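Local coordinates for protein aromatic amino acid beta-eliminating lyase/threonine aldolase (PDB 3LWS) that belongs to the beta-eliminating lyase family within the pyridoxal phosphate-dependent aminotransferase clan and carries a covalently attached pyridoxal phosphate group, at residues Q10-T13 / G14-S17; Q267-E270 / Q271-L275; D295-A298 / A299-S302; L305-V308 / Q309-G313. All coordinates share one frame; numbering follows the deposited sequence. Where two conformers were deposited one is given.

All four contacts are local and lie on the same side of the chain's centre. Interactions 1, 2 and 4 are partly buried, whereas interaction 3 lies at the surface. Interactions 3 and 4 use the same helix, 298-312: interaction 3 caps its start with a carboxylate, and interaction 4 spans its last two turns, where a buried face backs onto a charged one. Interaction 2 is likewise intrahelical, in helix 258-273, pairing an apolar face with a water-bridged one. Interaction 1 differs, being a connection between helix and strand crossed by one side-chain bond, Gln15 to Thr12. It meets interaction 4 through the backbone of Gly313 and interaction 2 through Ile16, whose CD1 lies 3.4 Å from Phe272 CZ.

Interaction 1 (Q10-T13 / G14-S17); sequences QQTT and GQIS
In Thr12 the hydroxyl sits between the backbone N and the carbonyl carbon (chi1 60°), and in Gln15 the chain folds back at its second torsion (chi2 86°), so that the threonine oxygen and the glutamine amide face each other across the turn. This turn links helix 4-10 to strand 14-15, a short strand that pairs in parallel with strand 314-315. Gln15 NE2 donates to Thr12 OG1 over 3.1 Å, and the bond is practically straight, with an N-H...O angle of 179°. The oxygen also lies in the plane of the amide, an alignment that favours this rotation of the amide end. The same hydroxyl is hydrogen-bonded to the carbonyl of Phe9, in the last turn of the helix. It therefore gives its proton to Phe9 O while receiving one from Gln15, and a buried polar atom is held from two directions, tying helix end to strand. Thr13 turns its hydroxyl elsewhere, to the carbonyl of Gly313, and backbone bonds from Thr13 and Gly14 reach that glycine too. Gly14 is fully extended and carries the chain into the strand, its carbonyl oxygen 3.6 Å from Thr12 CB. The aliphatic part of the bent glutamine chain also comes close, with Gln15 CG 3.8 Å from Thr12 OG1.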
loop_
_atom_site.group_PDB
_atom_site.type_symbol
_atom_site.label_atom_id
_atom_site.label_comp_id
_atom_site.label_asym_id
_atom_site.label_seq_id
_atom_site.Cartn_x
_atom_site.Cartn_y
_atom_site.Cartn_z
ATOM N N GLN A 10 1.428 -12.849 25.444
ATOM C CA GLN A 10 2.661 -12.706 24.659
ATOM C C GLN A 10 3.725 -13.684 25.132
ATOM O O GLN A 10 4.482 -14.223 24.308
ATOM C CB GLN A 10 3.280 -11.305 24.784
ATOM C CG GLN A 10 2.385 -10.124 24.571
ATOM C CD GLN A 10 2.188 -9.717 23.144
ATOM O OE1 GLN A 10 2.407 -8.553 22.789
ATOM N NE2 GLN A 10 1.732 -10.651 22.318
ATOM N N GLN A 11 3.780 -13.913 26.450
ATOM C CA GLN A 11 4.822 -14.771 27.037
ATOM C C GLN A 11 4.423 -16.253 27.041
ATOM O O GLN A 11 5.017 -17.071 27.778
ATOM C CB GLN A 11 5.186 -14.322 28.465
ATOM C CG GLN A 11 5.559 -12.822 28.633
ATOM C CD GLN A 11 6.404 -12.242 27.493
ATOM O OE1 GLN A 11 7.621 -12.426 27.444
ATOM N NE2 GLN A 11 5.762 -11.495 26.601
ATOM N N THR A 12 3.430 -16.619 26.209
ATOM C CA THR A 12 3.023 -18.031 26.076
ATOM C C THR A 12 3.807 -18.709 24.962
ATOM O O THR A 12 4.325 -18.063 24.047
ATOM C CB THR A 12 1.501 -18.243 25.799
ATOM O OG1 THR A 12 1.138 -17.595 24.573
ATOM C CG2 THR A 12 0.679 -17.760 26.963
ATOM N N THR A 13 3.861 -20.030 25.058
ATOM C CA THR A 13 4.641 -20.867 24.158
ATOM C C THR A 13 3.716 -21.566 23.157
ATOM O O THR A 13 4.175 -22.247 22.230
ATOM C CB THR A 13 5.403 -21.885 24.977
ATOM O OG1 THR A 13 4.479 -22.803 25.554
ATOM C CG2 THR A 13 6.135 -21.190 26.117
ATOM N N GLY A 14 2.408 -21.394 23.342
ATOM C CA GLY A 14 1.427 -21.826 22.346
ATOM C C GLY A 14 0.110 -21.134 22.578
ATOM O O GLY A 14 -0.135 -20.632 23.673
ATOM N N GLN A 15 -0.740 -21.125 21.556
ATOM C CA GLN A 15 -2.010 -20.409 21.600
ATOM C C GLN A 15 -3.084 -21.229 20.924
ATOM O O GLN A 15 -2.778 -22.029 20.004
ATOM C CB GLN A 15 -1.921 -19.063 20.873
ATOM C CG GLN A 15 -0.884 -18.127 21.400
ATOM C CD GLN A 15 0.473 -18.366 20.783
ATOM O OE1 GLN A 15 0.574 -18.626 19.579
ATOM N NE2 GLN A 15 1.534 -18.279 21.600
ATOM N N ILE A 16 -4.331 -21.012 21.355
ATOM C CA ILE A 16 -5.477 -21.602 20.689
ATOM C C ILE A 16 -5.845 -20.840 19.401
ATOM O O ILE A 16 -6.355 -21.438 18.445
ATOM C CB ILE A 16 -6.704 -21.745 21.627
ATOM C CG1 ILE A 16 -7.156 -20.390 22.150
ATOM C CG2 ILE A 16 -6.344 -22.699 22.801
ATOM C CD1 ILE A 16 -8.439 -20.419 22.946
ATOM N N SER A 17 -5.589 -19.535 19.375
ATOM C CA SER A 17 -6.012 -18.708 18.259
ATOM C C SER A 17 -4.830 -18.315 17.446
ATOM O O SER A 17 -3.703 -18.294 17.931
ATOM C CB SER A 17 -6.711 -17.441 18.725
ATOM O OG SER A 17 -5.808 -16.620 19.457
#

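Interaction 2 (Q267-E270 / Q271-L275); sequences QLAE and QFNAL
Phe272 lies back along the helix against the preceding turn, its CE2 meeting Leu268 CB at 4.2 Å. The ring is there because CG stands anti to the carbonyl carbon, beside the backbone N (chi1 -76°), which also brings CD2 to 3.1 Å from Leu268 O. That carbonyl oxygen is already engaged, since Phe272 N donates to it over 3.0 Å. The helical ladder continues next door with Asn273 N to Ala269 O at 2.8 Å, and the bond of Ala274 N to Glu270 O is longer, at 3.3 Å. On the exposed side, Gln267 and Gln271 are one turn apart and share a water. It donates to Gln267 OE1 at 3.0 Å and to the Gln267 carbonyl oxygen, and it accepts only a weak bond from Gln271 NE2 at 3.3 Å. Gln271 bends at its second torsion, laying CG 3.5 Å from Gln267 O, whose backbone bond from Gln271 N closes the same turn. Farther out, the Asn273 side chain is positioned by Thr280, whose backbone N donates to OD1. Leu268 and Phe272 both pack on Phe290 of strand 289-295, and Phe272 also touches Val278 and Thr280. The result is an amphipathic stretch of helix 258-273: Leu268 and Phe272 face the antiparallel sheet, Asn273 bonds its edge strand, and Gln267 and Gln271 form the exposed, water-bridged side, an arrangement characteristic of the alpha/beta small domain of fold type I pyridoxal phosphate enzymes.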
loop_
_atom_site.group_PDB
_atom_site.type_symbol
_atom_site.label_atom_id
_atom_site.label_comp_id
_atom_site.label_asym_id
_atom_site.label_seq_id
_atom_site.Cartn_x
_atom_site.Cartn_y
_atom_site.Cartn_z
ATOM N N GLN A 267 -14.765 -27.564 18.445
ATOM C CA GLN A 267 -14.284 -28.257 19.649
ATOM C C GLN A 267 -13.969 -27.278 20.794
ATOM O O GLN A 267 -14.367 -27.519 21.935
ATOM C CB GLN A 267 -13.034 -29.077 19.349
ATOM C CG GLN A 267 -13.227 -30.183 18.326
ATOM C CD GLN A 267 -13.618 -31.544 18.911
ATOM O OE1 GLN A 267 -14.121 -31.651 20.050
ATOM N NE2 GLN A 267 -13.406 -32.598 18.108
ATOM N N LEU A 268 -13.247 -26.197 20.477
ATOM C CA LEU A 268 -12.887 -25.185 21.476
ATOM C C LEU A 268 -14.154 -24.549 22.075
ATOM O O LEU A 268 -14.263 -24.362 23.285
ATOM C CB LEU A 268 -11.994 -24.101 20.872
ATOM C CG LEU A 268 -10.569 -24.485 20.564
ATOM C CD1 LEU A 268 -9.911 -23.401 19.678
ATOM C CD2 LEU A 268 -9.808 -24.722 21.872
ATOM N N ALA A 269 -15.118 -24.210 21.231
ATOM C CA ALA A 269 -16.349 -23.569 21.703
ATOM C C ALA A 269 -17.091 -24.438 22.739
ATOM O O ALA A 269 -17.689 -23.945 23.725
ATOM C CB ALA A 269 -17.269 -23.291 20.516
ATOM N N GLU A 270 -17.068 -25.737 22.478
ATOM C CA GLU A 270 -17.724 -26.715 23.316
ATOM C C GLU A 270 -17.056 -26.708 24.694
ATOM O O GLU A 270 -17.742 -26.694 25.708
ATOM C CB GLU A 270 -17.620 -28.083 22.629
ATOM C CG GLU A 270 -18.838 -28.946 22.759
ATOM C CD GLU A 270 -18.912 -30.062 21.697
ATOM O OE1 GLU A 270 -17.980 -30.190 20.851
ATOM O OE2 GLU A 270 -19.925 -30.806 21.741
ATOM N N GLN A 271 -15.721 -26.661 24.714
ATOM C CA GLN A 271 -14.960 -26.568 25.958
ATOM C C GLN A 271 -15.285 -25.292 26.744
ATOM O O GLN A 271 -15.417 -25.325 27.961
ATOM C CB GLN A 271 -13.444 -26.604 25.677
ATOM C CG GLN A 271 -12.894 -27.926 25.104
ATOM C CD GLN A 271 -12.835 -29.062 26.134
ATOM O OE1 GLN A 271 -12.270 -28.925 27.236
ATOM N NE2 GLN A 271 -13.398 -30.196 25.763
ATOM N N PHE A 272 -15.414 -24.169 26.030
ATOM C CA PHE A 272 -15.640 -22.854 26.652
ATOM C C PHE A 272 -17.039 -22.732 27.203
ATOM O O PHE A 272 -17.244 -22.213 28.313
ATOM C CB PHE A 272 -15.376 -21.704 25.644
ATOM C CG PHE A 272 -13.910 -21.418 25.385
ATOM C CD1 PHE A 272 -13.058 -21.065 26.418
ATOM C CD2 PHE A 272 -13.384 -21.473 24.073
ATOM C CE1 PHE A 272 -11.692 -20.797 26.178
ATOM C CE2 PHE A 272 -12.052 -21.180 23.827
ATOM C CZ PHE A 272 -11.197 -20.840 24.890
ATOM N N ASN A 273 -18.009 -23.225 26.440
ATOM C CA ASN A 273 -19.393 -23.141 26.841
ATOM C C ASN A 273 -19.684 -23.991 28.075
ATOM O O ASN A 273 -20.597 -23.671 28.829
ATOM C CB ASN A 273 -20.328 -23.516 25.704
ATOM C CG ASN A 273 -20.452 -22.413 24.655
ATOM O OD1 ASN A 273 -20.831 -21.291 24.950
ATOM N ND2 ASN A 273 -20.160 -22.758 23.419
ATOM N N ALA A 274 -18.902 -25.048 28.277
ATOM C CA ALA A 274 -18.988 -25.869 29.506
ATOM C C ALA A 274 -18.590 -25.133 30.765
ATOM O O ALA A 274 -18.964 -25.554 31.852
ATOM C CB ALA A 274 -18.117 -27.116 29.382
ATOM N N LEU A 275 -17.798 -24.074 30.639
ATOM C CA LEU A 275 -17.344 -23.312 31.799
ATOM C C LEU A 275 -18.423 -22.449 32.419
ATOM O O LEU A 275 -19.138 -21.747 31.695
ATOM C CB LEU A 275 -16.176 -22.414 31.418
ATOM C CG LEU A 275 -14.883 -23.097 31.057
ATOM C CD1 LEU A 275 -13.923 -22.045 30.472
ATOM C CD2 LEU A 275 -14.293 -23.783 32.295
HETATM O O HOH W 1 -14.805 -30.587 22.795
#

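Interaction 3 (D295-A298 / A299-S302); sequences DGQA and ADIS
Gln297 and Asp300 meet at the start of helix 298-312, where Gln297 holds the N-cap position. The tight part is polar: Gln297 N donates to Asp300 OD2 over 2.9 Å, nearly straight at 167°, using the oxygen's anti lone pair. Asp300 reaches it because its CG is anti to the carbonyl carbon (chi1 -52°), which swings the carboxylate back over the first turn. The return bond of a capping box, from the N-cap side chain to Asp300 N, is absent, the Gln297 side chain being turned through OE1 to Gly325 N and through NE2 to Lys323 O. Gln297 O takes two donors, Ile301 N at 3.0 Å in the carbonyl plane and Asp300 N at 2.8 Å from well above it. Ile301, buried, brings CD1 to 3.4 Å from Asp295 O. At the positive phi of Gly296 a CB would jam against the preceding carbonyl, which calls for glycine. Asp295 and Ala299 make the loose, exposed side; Asp300 is exposed too, though its OD2 is engaged by Gln297 N. A carboxylate placed at the amino end of a helix, with a backbone N-H pointing at it, is probably stabilised in its charged form by the helix dipole.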
loop_
_atom_site.group_PDB
_atom_site.type_symbol
_atom_site.label_atom_id
_atom_site.label_comp_id
_atom_site.label_asym_id
_atom_site.label_seq_id
_atom_site.Cartn_x
_atom_site.Cartn_y
_atom_site.Cartn_z
ATOM N N ASP A 295 -18.903 -13.473 31.823
ATOM C CA ASP A 295 -19.677 -12.651 32.746
ATOM C C ASP A 295 -18.664 -11.933 33.656
ATOM O O ASP A 295 -17.663 -12.516 34.072
ATOM C CB ASP A 295 -20.679 -13.493 33.563
ATOM C CG ASP A 295 -21.978 -13.869 32.761
ATOM O OD1 ASP A 295 -22.255 -13.329 31.661
ATOM O OD2 ASP A 295 -22.756 -14.706 33.269
ATOM N N GLY A 296 -18.910 -10.660 33.901
ATOM C CA GLY A 296 -18.000 -9.838 34.675
ATOM C C GLY A 296 -17.164 -8.985 33.724
ATOM O O GLY A 296 -17.156 -9.200 32.538
ATOM N N GLN A 297 -16.428 -8.033 34.270
ATOM C CA GLN A 297 -15.680 -7.070 33.466
ATOM C C GLN A 297 -14.200 -7.448 33.515
ATOM O O GLN A 297 -13.781 -8.306 34.344
ATOM C CB GLN A 297 -15.922 -5.650 34.010
ATOM C CG GLN A 297 -17.412 -5.171 34.196
ATOM C CD GLN A 297 -18.223 -4.916 32.901
ATOM O OE1 GLN A 297 -19.451 -4.786 32.946
ATOM N NE2 GLN A 297 -17.559 -4.888 31.761
ATOM N N ALA A 298 -13.396 -6.802 32.674
ATOM C CA ALA A 298 -11.967 -7.146 32.535
ATOM C C ALA A 298 -11.202 -7.075 33.847
ATOM O O ALA A 298 -10.323 -7.868 34.079
ATOM C CB ALA A 298 -11.300 -6.258 31.510
ATOM N N ALA A 299 -11.538 -6.107 34.696
ATOM C CA ALA A 299 -10.949 -6.000 36.028
ATOM C C ALA A 299 -11.200 -7.242 36.915
ATOM O O ALA A 299 -10.383 -7.536 37.772
ATOM C CB ALA A 299 -11.481 -4.748 36.721
ATOM N N ASP A 300 -12.322 -7.929 36.696
ATOM C CA ASP A 300 -12.658 -9.208 37.333
ATOM C C ASP A 300 -12.023 -10.435 36.691
ATOM O O ASP A 300 -11.593 -11.344 37.388
ATOM C CB ASP A 300 -14.162 -9.456 37.280
ATOM C CG ASP A 300 -14.972 -8.292 37.824
ATOM O OD1 ASP A 300 -14.717 -7.921 38.971
ATOM O OD2 ASP A 300 -15.858 -7.764 37.113
ATOM N N ILE A 301 -12.014 -10.470 35.366
ATOM C CA ILE A 301 -11.641 -11.669 34.592
ATOM C C ILE A 301 -10.176 -11.684 34.191
ATOM O O ILE A 301 -9.535 -12.734 34.236
ATOM C CB ILE A 301 -12.519 -11.795 33.312
ATOM C CG1 ILE A 301 -13.993 -11.815 33.684
ATOM C CG2 ILE A 301 -12.139 -13.028 32.478
ATOM C CD1 ILE A 301 -14.395 -12.746 34.820
ATOM N N SER A 302 -9.627 -10.539 33.793
ATOM C CA SER A 302 -8.205 -10.514 33.412
ATOM C C SER A 302 -7.268 -11.256 34.413
ATOM O O SER A 302 -6.447 -12.077 33.988
ATOM C CB SER A 302 -7.732 -9.077 33.160
ATOM O OG SER A 302 -6.326 -8.979 33.171
#

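Interaction 4 (L305-V308 / Q309-G313); sequences LEQV and QEETG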
loop_
_atom_site.group_PDB
_atom_site.type_symbol
_atom_site.label_atom_id
_atom_site.label_comp_id
_atom_site.label_asym_id
_atom_site.label_seq_id
_atom_site.Cartn_x
_atom_site.Cartn_y
_atom_site.Cartn_z
ATOM N N LEU A 305 -7.363 -15.112 34.002
ATOM C CA LEU A 305 -6.711 -15.491 32.762
ATOM C C LEU A 305 -5.208 -15.325 32.842
ATOM O O LEU A 305 -4.476 -16.189 32.363
ATOM C CB LEU A 305 -7.275 -14.677 31.581
ATOM C CG LEU A 305 -8.724 -14.997 31.206
ATOM C CD1 LEU A 305 -9.245 -13.937 30.248
ATOM C CD2 LEU A 305 -8.882 -16.432 30.603
ATOM N N GLU A 306 -4.764 -14.203 33.425
ATOM C CA GLU A 306 -3.365 -13.921 33.644
ATOM C C GLU A 306 -2.705 -15.114 34.347
ATOM O O GLU A 306 -1.738 -15.645 33.872
ATOM C CB GLU A 306 -3.193 -12.660 34.522
ATOM C CG GLU A 306 -1.730 -12.387 34.956
ATOM C CD GLU A 306 -1.565 -11.261 35.978
ATOM O OE1 GLU A 306 -2.176 -11.327 37.081
ATOM O OE2 GLU A 306 -0.798 -10.329 35.689
ATOM N N GLN A 307 -3.257 -15.508 35.488
ATOM C CA GLN A 307 -2.707 -16.590 36.283
ATOM C C GLN A 307 -2.651 -17.877 35.446
ATOM O O GLN A 307 -1.576 -18.443 35.246
ATOM C CB GLN A 307 -3.534 -16.774 37.553
ATOM C CG GLN A 307 -2.927 -17.783 38.519
ATOM C CD GLN A 307 -3.681 -17.920 39.843
ATOM O OE1 GLN A 307 -4.874 -17.624 39.946
ATOM N NE2 GLN A 307 -2.983 -18.398 40.859
ATOM N N VAL A 308 -3.797 -18.265 34.892
ATOM C CA VAL A 308 -3.895 -19.439 34.005
ATOM C C VAL A 308 -2.805 -19.444 32.956
ATOM O O VAL A 308 -2.092 -20.449 32.797
ATOM C CB VAL A 308 -5.287 -19.505 33.304
ATOM C CG1 VAL A 308 -5.287 -20.495 32.152
ATOM C CG2 VAL A 308 -6.392 -19.848 34.301
ATOM N N GLN A 309 -2.639 -18.309 32.280
ATOM C CA GLN A 309 -1.712 -18.194 31.171
ATOM C C GLN A 309 -0.258 -18.197 31.616
ATOM O O GLN A 309 0.563 -18.896 31.006
ATOM C CB GLN A 309 -2.068 -16.991 30.252
ATOM C CG GLN A 309 -3.417 -17.231 29.575
ATOM C CD GLN A 309 -3.937 -16.149 28.650
ATOM O OE1 GLN A 309 -4.757 -16.457 27.794
ATOM N NE2 GLN A 309 -3.480 -14.903 28.802
ATOM N N GLU A 310 0.056 -17.460 32.687
ATOM C CA GLU A 310 1.414 -17.434 33.250
ATOM C C GLU A 310 1.885 -18.838 33.539
ATOM O O GLU A 310 2.956 -19.225 33.102
ATOM C CB GLU A 310 1.471 -16.606 34.551
ATOM C CG GLU A 310 1.523 -15.105 34.328
ATOM C CD GLU A 310 1.328 -14.292 35.620
ATOM O OE1 GLU A 310 1.110 -14.892 36.710
ATOM O OE2 GLU A 310 1.395 -13.046 35.529
ATOM N N GLU A 311 1.041 -19.596 34.236
ATOM C CA GLU A 311 1.397 -20.909 34.742
ATOM C C GLU A 311 1.529 -21.948 33.648
ATOM O O GLU A 311 2.538 -22.667 33.618
ATOM C CB GLU A 311 0.369 -21.396 35.757
ATOM C CG GLU A 311 0.418 -20.634 37.073
ATOM C CD GLU A 311 -0.707 -21.008 37.993
ATOM O OE1 GLU A 311 -1.244 -22.134 37.851
ATOM O OE2 GLU A 311 -1.073 -20.182 38.851
ATOM N N THR A 312 0.514 -22.053 32.783
ATOM C CA THR A 312 0.505 -23.081 31.722
ATOM C C THR A 312 1.401 -22.733 30.527
ATOM O O THR A 312 1.937 -23.621 29.871
ATOM C CB THR A 312 -0.910 -23.374 31.218
ATOM O OG1 THR A 312 -1.454 -22.227 30.547
ATOM C CG2 THR A 312 -1.807 -23.781 32.369
ATOM N N GLY A 313 1.570 -21.446 30.222
ATOM C CA GLY A 313 2.303 -21.063 29.008
ATOM C C GLY A 313 1.487 -21.296 27.719
ATOM O O GLY A 313 2.044 -21.244 26.602
#
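Gln309, Val308 and Gln307 carry most of this contact along the last two turns of helix 298-312. Gln309 lies extended over the preceding turn, its CG 3.2 Å from Leu305 O, the oxygen that also accepts from Gln309 N. Beyond, OE1 is held by the backbone N atoms of Phe316 and Val317 and NE2 by Ser8 OG, so that both ends of the buried amide have partners. Val308 acts through its carbonyl. Thr312 N donates to Val308 O over 3.1 Å and Thr312 OG1 at 2.9 Å, the two arriving from opposite faces of the carbonyl plane. Thr312 OG1 is also bonded by Leu314 N, linking the last turn to strand 314-315. Gln307 runs alongside Glu311, both chains pointing the same way, with amide and carboxylate planes nearly perpendicular (88°). Gln307 NE2 makes only a weak bond to Glu311 OE2 at 3.3 Å, whereas Gln307 CG is nearer that oxygen, at 3.1 Å; the other carboxylate oxygen forms a salt bridge with Arg351. Glu306, with Arg4 as a packing neighbour, and Glu310 place their OE2 atoms 3.5 Å apart, a like-charge approach that may raise the pKa of one somewhat, eased by the exposure of Glu310. Gly313, with positive phi, ends the helix, which packs on helix 4-10 through Leu305 and Gln309 and on helix 342-355 through Leu305, Val308 and Thr312.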